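Local coordinates for conserved exported protein (Bacteroides fragilis, PDB 3CLW), which is of unknown function but probably hydrolyses O-glycosidic bonds, as a TIM-barrel protein of the glycoside hydrolase family 30 type, at residues L65-N79 against M122-Y134. Numbering follows the deposited sequence.
Sequences LTNWRVNIGAGSYEN and MNNFLFFTNSAPY
W68 to N71 and F125 to F128 pair as parallel strands, bonded alternately from W68 N to N124 O, L126 N to W68 O, V70 N to L126 O and F128 N to V70 O. F128 O, at the end of the pairing, is gripped twice: I72 N donates at 2.8 Å, and N71 ND2 at 3.2 Å from above the carbonyl plane. At the start, N124 ND2 reaches a lone pair of T66 O at 2.9 Å. Beyond the strands Y134 N binds A74 O, and three waters link the two segments; one accepts from N130 ND2 and donates to N71 OD1.

Aromatic contacts differ on the two faces of the sheet. With chi1 at 76°, the F128 ring leans back over its partner strand, where N71 CA sits over one face, 3.9 Å from the centroid. R69 lies across the opposite face in an off-centre cation-pi contact, its CZ 4.9 Å from the centroid, while L126 CD2 lies over one face of the guanidinium, toward its rim. On the W68, V70, F125 and F127 side the packing is apolar: I72 CD1 rests over the F127 ring, 3.7 Å from its centroid, and M122 CE meets W68 CB. Farther along, N79 CB is centred over the Y134 ring at 3.5 Å.

These are neighbouring strands of the TIM barrel. Helix 108-119 packs on W68, F125 and F127, and helix 157-173 on I72 and T129. On the other face, R69 is held by Q355 and by a salt bridge to E231 of strand 226-232, and F128 touches S25 of strand 6-25; strand 178-182 continues the sheet beyond 125-128.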
ATOM      1  N   LEU A  65       6.937  -8.581   2.156  1.00 31.46           N
ATOM      2  CA  LEU A  65       6.805  -7.148   2.014  1.00 30.72           C
ATOM      3  C   LEU A  65       8.078  -6.409   2.393  1.00 30.85           C
ATOM      4  O   LEU A  65       8.860  -6.853   3.249  1.00 30.30           O
ATOM      5  CB  LEU A  65       5.650  -6.629   2.858  1.00 31.11           C
ATOM      6  CG  LEU A  65       4.267  -7.165   2.505  1.00 30.46           C
ATOM      7  CD1 LEU A  65       3.362  -6.743   3.588  1.00 30.40           C
ATOM      8  CD2 LEU A  65       3.782  -6.667   1.120  1.00 31.54           C
ATOM      9  N   THR A  66       8.263  -5.251   1.755  1.00 30.43           N
ATOM     10  CA  THR A  66       9.507  -4.539   1.869  1.00 30.71           C
ATOM     11  C   THR A  66       9.346  -3.115   2.378  1.00 31.08           C
ATOM     12  O   THR A  66      10.313  -2.349   2.386  1.00 32.35           O
ATOM     13  CB  THR A  66      10.284  -4.576   0.518  1.00 30.41           C
ATOM     14  OG1 THR A  66       9.376  -4.337  -0.547  1.00 29.92           O
ATOM     15  CG2 THR A  66      10.929  -5.941   0.313  1.00 27.98           C
ATOM     16  N   ASN A  67       8.128  -2.759   2.767  1.00 31.18           N
ATOM     17  CA  ASN A  67       7.837  -1.585   3.590  1.00 30.61           C
ATOM     18  C   ASN A  67       6.719  -2.032   4.532  1.00 30.78           C
ATOM     19  O   ASN A  67       6.049  -3.052   4.257  1.00 31.22           O
ATOM     20  CB  ASN A  67       7.397  -0.389   2.731  1.00 30.01           C
ATOM     21  CG  ASN A  67       6.993   0.844   3.571  1.00 31.33           C
ATOM     22  OD1 ASN A  67       7.827   1.505   4.197  1.00 34.55           O
ATOM     23  ND2 ASN A  67       5.719   1.158   3.565  1.00 29.29           N
ATOM     24  N   TRP A  68       6.539  -1.320   5.643  1.00 30.07           N
ATOM     25  CA  TRP A  68       5.426  -1.595   6.592  1.00 30.30           C
ATOM     26  C   TRP A  68       4.867  -0.259   7.051  1.00 30.03           C
ATOM     27  O   TRP A  68       5.638   0.621   7.459  1.00 29.41           O
ATOM     28  CB  TRP A  68       5.914  -2.407   7.799  1.00 28.90           C
ATOM     29  CG  TRP A  68       4.851  -2.828   8.844  1.00 29.07           C
ATOM     30  CD1 TRP A  68       4.851  -2.532  10.194  1.00 27.66           C
ATOM     31  CD2 TRP A  68       3.709  -3.658   8.621  1.00 28.48           C
ATOM     32  NE1 TRP A  68       3.786  -3.127  10.819  1.00 29.47           N
ATOM     33  CE2 TRP A  68       3.063  -3.832   9.878  1.00 30.61           C
ATOM     34  CE3 TRP A  68       3.155  -4.268   7.478  1.00 29.32           C
ATOM     35  CZ2 TRP A  68       1.866  -4.571  10.017  1.00 28.38           C
ATOM     36  CZ3 TRP A  68       1.966  -5.019   7.616  1.00 29.17           C
ATOM     37  CH2 TRP A  68       1.337  -5.158   8.884  1.00 27.97           C
ATOM     38  N   ARG A  69       3.550  -0.084   6.933  1.00 29.96           N
ATOM     39  CA  ARG A  69       2.957   1.196   7.305  1.00 31.16           C
ATOM     40  C   ARG A  69       2.414   1.141   8.750  1.00 31.55           C
ATOM     41  O   ARG A  69       1.528   0.336   9.061  1.00 31.66           O
ATOM     42  CB  ARG A  69       1.866   1.625   6.323  1.00 30.89           C
ATOM     43  CG  ARG A  69       2.329   1.834   4.867  1.00 33.86           C
ATOM     44  CD  ARG A  69       1.143   2.078   3.910  1.00 32.42           C
ATOM     45  NE  ARG A  69       0.304   3.199   4.350  1.00 33.90           N
ATOM     46  CZ  ARG A  69       0.409   4.458   3.909  1.00 33.19           C
ATOM     47  NH1 ARG A  69       1.298   4.807   2.969  1.00 31.64           N
ATOM     48  NH2 ARG A  69      -0.407   5.374   4.406  1.00 31.66           N
ATOM     49  N   VAL A  70       2.963   1.999   9.612  1.00 30.95           N
ATOM     50  CA  VAL A  70       2.594   2.070  11.020  1.00 30.34           C
ATOM     51  C   VAL A  70       1.662   3.275  11.311  1.00 31.18           C
ATOM     52  O   VAL A  70       2.009   4.434  11.032  1.00 30.68           O
ATOM     53  CB  VAL A  70       3.876   2.104  11.900  1.00 30.02           C
ATOM     54  CG1 VAL A  70       3.541   2.296  13.400  1.00 30.73           C
ATOM     55  CG2 VAL A  70       4.669   0.842  11.672  1.00 27.90           C
ATOM     56  N   ASN A  71       0.486   2.983  11.858  1.00 30.48           N
ATOM     57  CA  ASN A  71      -0.480   4.002  12.257  1.00 31.01           C
ATOM     58  C   ASN A  71      -0.102   4.608  13.606  1.00 31.41           C
ATOM     59  O   ASN A  71      -0.326   4.010  14.668  1.00 31.07           O
ATOM     60  CB  ASN A  71      -1.905   3.399  12.342  1.00 30.57           C
ATOM     61  CG  ASN A  71      -2.995   4.464  12.587  1.00 32.02           C
ATOM     62  OD1 ASN A  71      -4.039   4.165  13.141  1.00 34.74           O
ATOM     63  ND2 ASN A  71      -2.741   5.692  12.195  1.00 32.12           N
ATOM     64  N   ILE A  72       0.469   5.807  13.549  1.00 31.83           N
ATOM     65  CA  ILE A  72       0.758   6.573  14.736  1.00 31.12           C
ATOM     66  C   ILE A  72      -0.581   7.087  15.261  1.00 31.45           C
ATOM     67  O   ILE A  72      -1.316   7.806  14.563  1.00 32.07           O
ATOM     68  CB  ILE A  72       1.755   7.713  14.430  1.00 31.19           C
ATOM     69  CG1 ILE A  72       3.098   7.127  13.928  1.00 30.89           C
ATOM     70  CG2 ILE A  72       1.958   8.590  15.639  1.00 28.50           C
ATOM     71  CD1 ILE A  72       3.793   6.150  14.891  1.00 29.39           C
ATOM     72  N   GLY A  73      -0.912   6.669  16.478  1.00 31.56           N
ATOM     73  CA  GLY A  73      -2.189   6.997  17.088  1.00 30.89           C
ATOM     74  C   GLY A  73      -2.397   8.455  17.485  1.00 30.54           C
ATOM     75  O   GLY A  73      -1.453   9.192  17.757  1.00 29.77           O
ATOM     76  N   ALA A  74      -3.661   8.832  17.579  1.00 31.20           N
ATOM     77  CA  ALA A  74      -4.084  10.210  17.776  1.00 31.62           C
ATOM     78  C   ALA A  74      -4.808  10.277  19.110  1.00 32.28           C
ATOM     79  O   ALA A  74      -5.270  11.344  19.521  1.00 33.16           O
ATOM     80  CB  ALA A  74      -5.002  10.643  16.620  1.00 31.02           C
ATOM     81  N   GLY A  75      -4.918   9.120  19.780  1.00 32.18           N
ATOM     82  CA  GLY A  75      -5.426   9.053  21.141  1.00 31.05           C
ATOM     83  C   GLY A  75      -6.934   8.987  21.282  1.00 32.06           C
ATOM     84  O   GLY A  75      -7.488   9.384  22.304  1.00 31.47           O
ATOM     85  N   SER A  76      -7.620   8.492  20.271  1.00 32.19           N
ATOM     86  CA  SER A  76      -9.040   8.293  20.420  1.00 33.40           C
ATOM     87  C   SER A  76      -9.336   7.250  21.532  1.00 34.08           C
ATOM     88  O   SER A  76     -10.431   7.194  22.056  1.00 34.59           O
ATOM     89  CB  SER A  76      -9.662   7.862  19.094  1.00 33.08           C
ATOM     90  OG  SER A  76      -8.991   6.759  18.546  1.00 34.53           O
ATOM     91  N   TYR A  77      -8.339   6.459  21.902  1.00 34.31           N
ATOM     92  CA  TYR A  77      -8.479   5.537  23.017  1.00 34.73           C
ATOM     93  C   TYR A  77      -8.455   6.260  24.370  1.00 34.97           C
ATOM     94  O   TYR A  77      -9.354   6.060  25.185  1.00 35.71           O
ATOM     95  CB  TYR A  77      -7.417   4.420  22.970  1.00 34.65           C
ATOM     96  CG  TYR A  77      -7.463   3.525  24.197  1.00 36.81           C
ATOM     97  CD1 TYR A  77      -8.364   2.460  24.263  1.00 35.46           C
ATOM     98  CD2 TYR A  77      -6.626   3.757  25.302  1.00 35.22           C
ATOM     99  CE1 TYR A  77      -8.427   1.632  25.375  1.00 34.50           C
ATOM    100  CE2 TYR A  77      -6.690   2.952  26.417  1.00 37.38           C
ATOM    101  CZ  TYR A  77      -7.607   1.870  26.452  1.00 37.83           C
ATOM    102  OH  TYR A  77      -7.685   1.015  27.574  1.00 39.07           O
ATOM    103  N   GLU A  78      -7.431   7.075  24.644  1.00 35.28           N
ATOM    104  CA  GLU A  78      -7.426   7.881  25.892  1.00 35.31           C
ATOM    105  C   GLU A  78      -8.654   8.817  25.973  1.00 35.47           C
ATOM    106  O   GLU A  78      -9.116   9.122  27.052  1.00 35.98           O
ATOM    107  CB  GLU A  78      -6.162   8.754  26.010  1.00 35.36           C
ATOM    108  CG  GLU A  78      -4.857   8.014  26.265  1.00 35.69           C
ATOM    109  CD  GLU A  78      -4.156   7.595  24.973  1.00 38.35           C
ATOM    110  OE1 GLU A  78      -4.829   7.549  23.900  1.00 38.74           O
ATOM    111  OE2 GLU A  78      -2.929   7.320  25.035  1.00 38.30           O
ATOM    112  N   ASN A  79      -9.147   9.280  24.825  1.00 35.33           N
ATOM    113  CA  ASN A  79     -10.184  10.307  24.761  1.00 36.12           C
ATOM    114  C   ASN A  79     -11.547   9.666  24.552  1.00 36.67           C
ATOM    115  O   ASN A  79     -12.486  10.338  24.157  1.00 36.53           O
ATOM    116  CB  ASN A  79      -9.906  11.251  23.578  1.00 35.47           C
ATOM    117  CG  ASN A  79     -10.710  12.540  23.636  1.00 34.04           C
ATOM    118  OD1 ASN A  79     -10.859  13.145  24.681  1.00 34.37           O
ATOM    119  ND2 ASN A  79     -11.148  12.998  22.494  1.00 31.12           N
ATOM    120  N   MET A 122      13.374  -6.990   7.421  1.00 36.09           N
ATOM    121  CA  MET A 122      12.634  -5.903   6.802  1.00 35.48           C
ATOM    122  C   MET A 122      12.700  -4.722   7.781  1.00 35.85           C
ATOM    123  O   MET A 122      12.026  -4.727   8.824  1.00 35.33           O
ATOM    124  CB  MET A 122      11.180  -6.331   6.530  1.00 34.65           C
ATOM    125  CG  MET A 122      10.390  -5.482   5.519  1.00 33.02           C
ATOM    126  SD  MET A 122      10.262  -3.691   5.718  1.00 22.59           S
ATOM    127  CE  MET A 122       9.182  -3.621   7.098  1.00 27.71           C
ATOM    128  N   ASN A 123      13.527  -3.727   7.456  1.00 35.10           N
ATOM    129  CA  ASN A 123      13.666  -2.565   8.323  1.00 34.85           C
ATOM    130  C   ASN A 123      13.454  -1.285   7.490  1.00 34.33           C
ATOM    131  O   ASN A 123      14.395  -0.534   7.178  1.00 35.37           O
ATOM    132  CB  ASN A 123      15.013  -2.610   9.076  1.00 34.32           C
ATOM    133  CG  ASN A 123      15.065  -1.645  10.254  1.00 35.71           C
ATOM    134  OD1 ASN A 123      14.126  -0.870  10.482  1.00 36.76           O
ATOM    135  ND2 ASN A 123      16.176  -1.676  11.008  1.00 33.30           N
ATOM    136  N   ASN A 124      12.201  -1.074   7.100  1.00 33.10           N
ATOM    137  CA  ASN A 124      11.818   0.037   6.272  1.00 32.21           C
ATOM    138  C   ASN A 124      10.404   0.394   6.634  1.00 31.97           C
ATOM    139  O   ASN A 124       9.465  -0.317   6.268  1.00 33.32           O
ATOM    140  CB  ASN A 124      11.978  -0.289   4.767  1.00 31.83           C
ATOM    141  CG  ASN A 124      11.473   0.835   3.860  1.00 32.68           C
ATOM    142  OD1 ASN A 124      11.496   2.011   4.231  1.00 32.44           O
ATOM    143  ND2 ASN A 124      11.022   0.476   2.659  1.00 35.36           N
ATOM    144  N   PHE A 125      10.247   1.487   7.371  1.00 31.31           N
ATOM    145  CA  PHE A 125       8.949   1.847   7.907  1.00 30.23           C
ATOM    146  C   PHE A 125       8.432   3.221   7.439  1.00 30.32           C
ATOM    147  O   PHE A 125       9.201   4.163   7.222  1.00 28.76           O
ATOM    148  CB  PHE A 125       8.971   1.778   9.441  1.00 30.61           C
ATOM    149  CG  PHE A 125       9.324   0.422   9.992  1.00 30.58           C
ATOM    150  CD1 PHE A 125      10.663   0.098  10.292  1.00 29.08           C
ATOM    151  CD2 PHE A 125       8.328  -0.532  10.228  1.00 31.03           C
ATOM    152  CE1 PHE A 125      11.006  -1.144  10.813  1.00 27.58           C
ATOM    153  CE2 PHE A 125       8.671  -1.816  10.749  1.00 28.93           C
ATOM    154  CZ  PHE A 125      10.013  -2.120  11.027  1.00 28.49           C
ATOM    155  N   LEU A 126       7.108   3.300   7.292  1.00 30.10           N
ATOM    156  CA  LEU A 126       6.395   4.560   7.058  1.00 29.64           C
ATOM    157  C   LEU A 126       5.468   4.746   8.239  1.00 30.04           C
ATOM    158  O   LEU A 126       4.757   3.791   8.632  1.00 31.35           O
ATOM    159  CB  LEU A 126       5.615   4.542   5.734  1.00 28.90           C
ATOM    160  CG  LEU A 126       4.791   5.782   5.310  1.00 30.27           C
ATOM    161  CD1 LEU A 126       4.619   5.861   3.777  1.00 29.25           C
ATOM    162  CD2 LEU A 126       3.438   5.856   5.983  1.00 29.31           C
ATOM    163  N   PHE A 127       5.502   5.944   8.828  1.00 29.66           N
ATOM    164  CA  PHE A 127       4.588   6.359   9.909  1.00 30.49           C
ATOM    165  C   PHE A 127       3.474   7.223   9.338  1.00 30.77           C
ATOM    166  O   PHE A 127       3.752   8.225   8.651  1.00 30.72           O
ATOM    167  CB  PHE A 127       5.360   7.191  10.933  1.00 30.54           C
ATOM    168  CG  PHE A 127       6.125   6.375  11.930  1.00 30.76           C
ATOM    169  CD1 PHE A 127       6.632   6.971  13.073  1.00 28.44           C
ATOM    170  CD2 PHE A 127       6.317   4.990  11.737  1.00 29.90           C
ATOM    171  CE1 PHE A 127       7.324   6.199  14.004  1.00 30.85           C
ATOM    172  CE2 PHE A 127       6.991   4.211  12.685  1.00 29.23           C
ATOM    173  CZ  PHE A 127       7.488   4.814  13.819  1.00 29.21           C
ATOM    174  N   PHE A 128       2.228   6.852   9.607  1.00 30.09           N
ATOM    175  CA  PHE A 128       1.083   7.601   9.084  1.00 30.83           C
ATOM    176  C   PHE A 128       0.072   7.908  10.183  1.00 31.62           C
ATOM    177  O   PHE A 128      -0.067   7.130  11.125  1.00 31.76           O
ATOM    178  CB  PHE A 128       0.411   6.936   7.846  1.00 30.46           C
ATOM    179  CG  PHE A 128      -0.468   5.739   8.165  1.00 30.13           C
ATOM    180  CD1 PHE A 128       0.078   4.471   8.331  1.00 30.00           C
ATOM    181  CD2 PHE A 128      -1.845   5.889   8.295  1.00 31.20           C
ATOM    182  CE1 PHE A 128      -0.752   3.341   8.613  1.00 31.09           C
ATOM    183  CE2 PHE A 128      -2.659   4.794   8.612  1.00 31.63           C
ATOM    184  CZ  PHE A 128      -2.103   3.508   8.757  1.00 31.95           C
ATOM    185  N   THR A 129      -0.598   9.057  10.044  1.00 32.25           N
ATOM    186  CA  THR A 129      -1.659   9.494  10.929  1.00 32.93           C
ATOM    187  C   THR A 129      -2.961   9.718  10.158  1.00 32.98           C
ATOM    188  O   THR A 129      -2.967  10.163   8.975  1.00 33.09           O
ATOM    189  CB  THR A 129      -1.328  10.817  11.659  1.00 33.36           C
ATOM    190  OG1 THR A 129      -0.699  11.738  10.738  1.00 36.81           O
ATOM    191  CG2 THR A 129      -0.437  10.577  12.840  1.00 33.52           C
ATOM    192  N   ASN A 130      -4.044   9.387  10.872  1.00 32.39           N
ATOM    193  CA  ASN A 130      -5.414   9.591  10.495  1.00 33.17           C
ATOM    194  C   ASN A 130      -6.016  10.814  11.179  1.00 32.84           C
ATOM    195  O   ASN A 130      -7.065  11.315  10.778  1.00 32.52           O
ATOM    196  CB  ASN A 130      -6.230   8.373  10.880  1.00 33.76           C
ATOM    197  CG  ASN A 130      -6.048   7.260   9.920  1.00 35.76           C
ATOM    198  OD1 ASN A 130      -5.794   7.491   8.722  1.00 36.95           O
ATOM    199  ND2 ASN A 130      -6.150   6.033  10.419  1.00 34.39           N
ATOM    200  N   SER A 131      -5.346  11.288  12.210  1.00 32.15           N
ATOM    201  CA  SER A 131      -5.752  12.521  12.860  1.00 32.49           C
ATOM    202  C   SER A 131      -4.561  13.004  13.650  1.00 32.75           C
ATOM    203  O   SER A 131      -3.659  12.206  13.998  1.00 32.86           O
ATOM    204  CB  SER A 131      -6.977  12.284  13.786  1.00 32.65           C
ATOM    205  OG  SER A 131      -7.168  13.326  14.742  1.00 31.19           O
ATOM    206  N   ALA A 132      -4.551  14.309  13.914  1.00 33.13           N
ATOM    207  CA  ALA A 132      -3.644  14.911  14.873  1.00 32.86           C
ATOM    208  C   ALA A 132      -4.155  14.506  16.238  1.00 32.53           C
ATOM    209  O   ALA A 132      -5.317  14.145  16.367  1.00 31.66           O
ATOM    210  CB  ALA A 132      -3.620  16.448  14.700  1.00 33.22           C
ATOM    211  N   PRO A 133      -3.284  14.535  17.259  1.00 32.95           N
ATOM    212  CA  PRO A 133      -3.708  14.160  18.616  1.00 33.33           C
ATOM    213  C   PRO A 133      -4.989  14.887  19.025  1.00 33.45           C
ATOM    214  O   PRO A 133      -5.148  16.054  18.683  1.00 33.76           O
ATOM    215  CB  PRO A 133      -2.504  14.547  19.492  1.00 32.85           C
ATOM    216  CG  PRO A 133      -1.340  14.413  18.567  1.00 33.04           C
ATOM    217  CD  PRO A 133      -1.844  14.862  17.204  1.00 33.55           C
ATOM    218  N   TYR A 134      -5.906  14.187  19.712  1.00 32.97           N
ATOM    219  CA  TYR A 134      -7.218  14.776  19.981  1.00 32.83           C
ATOM    220  C   TYR A 134      -7.162  16.214  20.542  1.00 32.91           C
ATOM    221  O   TYR A 134      -7.963  17.057  20.166  1.00 33.91           O
ATOM    222  CB  TYR A 134      -8.090  13.868  20.855  1.00 31.36           C
ATOM    223  CG  TYR A 134      -7.560  13.591  22.213  1.00 30.53           C
ATOM    224  CD1 TYR A 134      -6.588  12.584  22.424  1.00 31.65           C
ATOM    225  CD2 TYR A 134      -8.020  14.294  23.313  1.00 29.58           C
ATOM    226  CE1 TYR A 134      -6.100  12.309  23.680  1.00 26.73           C
ATOM    227  CE2 TYR A 134      -7.505  14.031  24.584  1.00 27.26           C
ATOM    228  CZ  TYR A 134      -6.565  13.043  24.760  1.00 27.46           C
ATOM    229  OH  TYR A 134      -6.076  12.758  26.039  1.00 31.02           O
TER
HETATM  230  O   HOH W   1      -6.313   5.615  13.048  1.00 27.52           O
HETATM  231  O   HOH W   2      -3.830   8.176  13.556  1.00 29.86           O
HETATM  232  O   HOH W   3      -1.585  11.755  15.891  1.00 38.35           O